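Long-range contact in neurotoxin (Clostridium botulinum, PDB 2QN0), which is the zinc protease light chain of botulinum neurotoxin type C1 and probably cleaves SNARE proteins of two kinds: residues 118-123 against 176-181. Sequence-based numbering, arbitrary orientation.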
loop_
_atom_site.group_PDB
_atom_site.type_symbol
_atom_site.label_atom_id
_atom_site.label_comp_id
_atom_site.label_asym_id
_atom_site.label_seq_id
_atom_site.Cartn_x
_atom_site.Cartn_y
_atom_site.Cartn_z
ATOM N N GLY A 118 -17.235 -7.031 8.573
ATOM C CA GLY A 118 -18.538 -6.520 8.197
ATOM C C GLY A 118 -18.477 -5.186 7.484
ATOM O O GLY A 118 -17.401 -4.616 7.286
ATOM N N ASN A 119 -19.642 -4.700 7.067
ATOM C CA ASN A 119 -19.741 -3.408 6.406
ATOM C C ASN A 119 -21.039 -2.735 6.843
ATOM O O ASN A 119 -21.712 -3.216 7.756
ATOM C CB ASN A 119 -19.691 -3.548 4.876
ATOM C CG ASN A 119 -20.840 -4.363 4.315
ATOM O OD1 ASN A 119 -21.883 -4.516 4.951
ATOM N ND2 ASN A 119 -20.658 -4.874 3.101
ATOM N N ASN A 120 -21.388 -1.632 6.193
ATOM C CA ASN A 120 -22.596 -0.892 6.550
ATOM C C ASN A 120 -23.865 -1.741 6.581
ATOM O O ASN A 120 -24.750 -1.504 7.403
ATOM C CB ASN A 120 -22.788 0.299 5.597
ATOM C CG ASN A 120 -23.082 -0.126 4.164
ATOM O OD1 ASN A 120 -22.313 -0.869 3.546
ATOM N ND2 ASN A 120 -24.197 0.359 3.624
ATOM N N ASN A 121 -23.952 -2.735 5.702
ATOM C CA ASN A 121 -25.139 -3.584 5.642
ATOM C C ASN A 121 -25.117 -4.842 6.510
ATOM O O ASN A 121 -26.056 -5.639 6.479
ATOM C CB ASN A 121 -25.431 -3.962 4.189
ATOM C CG ASN A 121 -25.988 -2.799 3.392
ATOM O OD1 ASN A 121 -26.933 -2.141 3.824
ATOM N ND2 ASN A 121 -25.412 -2.545 2.225
ATOM N N THR A 122 -24.053 -5.031 7.281
ATOM C CA THR A 122 -23.959 -6.192 8.161
ATOM C C THR A 122 -24.802 -5.935 9.409
ATOM O O THR A 122 -24.736 -4.856 9.994
ATOM C CB THR A 122 -22.505 -6.440 8.609
ATOM O OG1 THR A 122 -21.683 -6.668 7.460
ATOM C CG2 THR A 122 -22.431 -7.645 9.537
ATOM N N PRO A 123 -25.622 -6.915 9.825
ATOM C CA PRO A 123 -26.443 -6.712 11.022
ATOM C C PRO A 123 -25.552 -6.374 12.211
ATOM O O PRO A 123 -24.445 -6.902 12.336
ATOM C CB PRO A 123 -27.147 -8.056 11.186
ATOM C CG PRO A 123 -27.323 -8.504 9.769
ATOM C CD PRO A 123 -25.974 -8.180 9.154
ATOM N N THR A 176 -21.793 -3.999 -5.360
ATOM C CA THR A 176 -22.568 -2.882 -5.894
ATOM C C THR A 176 -23.456 -2.110 -4.915
ATOM O O THR A 176 -23.386 -0.882 -4.850
ATOM C CB THR A 176 -23.453 -3.349 -7.071
ATOM O OG1 THR A 176 -22.629 -3.945 -8.080
ATOM C CG2 THR A 176 -24.200 -2.171 -7.676
ATOM N N ASN A 177 -24.285 -2.818 -4.155
ATOM C CA ASN A 177 -25.200 -2.160 -3.223
ATOM C C ASN A 177 -24.640 -1.726 -1.871
ATOM O O ASN A 177 -25.399 -1.315 -0.991
ATOM C CB ASN A 177 -26.434 -3.040 -2.999
ATOM C CG ASN A 177 -27.215 -3.282 -4.278
ATOM O OD1 ASN A 177 -27.573 -2.340 -4.990
ATOM N ND2 ASN A 177 -27.486 -4.546 -4.576
ATOM N N ASN A 178 -23.325 -1.807 -1.692
ATOM C CA ASN A 178 -22.727 -1.389 -0.429
ATOM C C ASN A 178 -21.906 -0.117 -0.618
ATOM O O ASN A 178 -21.722 0.359 -1.739
ATOM C CB ASN A 178 -21.811 -2.482 0.140
ATOM C CG ASN A 178 -22.532 -3.797 0.368
ATOM O OD1 ASN A 178 -23.670 -3.826 0.839
ATOM N ND2 ASN A 178 -21.859 -4.901 0.053
ATOM N N THR A 179 -21.430 0.438 0.490
ATOM C CA THR A 179 -20.582 1.625 0.459
ATOM C C THR A 179 -19.204 1.131 0.894
ATOM O O THR A 179 -19.084 0.008 1.377
ATOM C CB THR A 179 -21.083 2.707 1.435
ATOM O OG1 THR A 179 -21.221 2.144 2.745
ATOM C CG2 THR A 179 -22.427 3.258 0.974
ATOM N N PHE A 180 -18.169 1.952 0.730
ATOM C CA PHE A 180 -16.811 1.544 1.099
ATOM C C PHE A 180 -16.533 1.478 2.597
ATOM O O PHE A 180 -16.447 2.502 3.277
ATOM C CB PHE A 180 -15.786 2.468 0.431
ATOM C CG PHE A 180 -15.660 2.261 -1.051
ATOM C CD1 PHE A 180 -15.067 1.107 -1.556
ATOM C CD2 PHE A 180 -16.144 3.212 -1.945
ATOM C CE1 PHE A 180 -14.958 0.900 -2.934
ATOM C CE2 PHE A 180 -16.041 3.018 -3.325
ATOM C CZ PHE A 180 -15.447 1.860 -3.820
ATOM N N ALA A 181 -16.375 0.256 3.100
ATOM C CA ALA A 181 -16.101 0.023 4.510
ATOM C C ALA A 181 -14.791 0.663 4.976
ATOM O O ALA A 181 -14.643 0.987 6.150
ATOM C CB ALA A 181 -16.075 -1.481 4.790
HETATM O O HOH W 1 -25.632 0.413 0.991
#
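N178 reaches across to meet three asparagines of 118-123, and each part of its side chain has a distinct neighbour. Its CB lies 3.8 Å from OD1 of N120, a van der Waals approach. With chi1 at -58° CG stands opposite the carbonyl carbon, and the amide is carried toward the other loop. There OD1 accepts a bond of 2.6 Å from ND2 of N121; the donor sits in the carbonyl plane, and N-H to acceptor is bent to 157°. At the other branch, ND2 comes within 3.3 Å of ND2 of N119. Both are donors and do not bond to each other; the shared acceptor D132, which takes N178 ND2 on OD1 and N119 ND2 on OD2, is consistent with their closeness. N119, N120 and N121 begin a type I beta turn closed by T122 N to N119 O at 3.0 Å. In the clostridial neurotoxin zinc protease fold this turn follows helix 101-112, while 176-181 links strands 169-171 and 190-193. T179 N points almost straight (177°) at N120 OD1, but at 3.4 Å the bond is weak, while T179 OG1 bonds to E184. One water accepts from ND2 of both N120 and N121 and donates to N177 O at 2.6 Å, bridging the two loops.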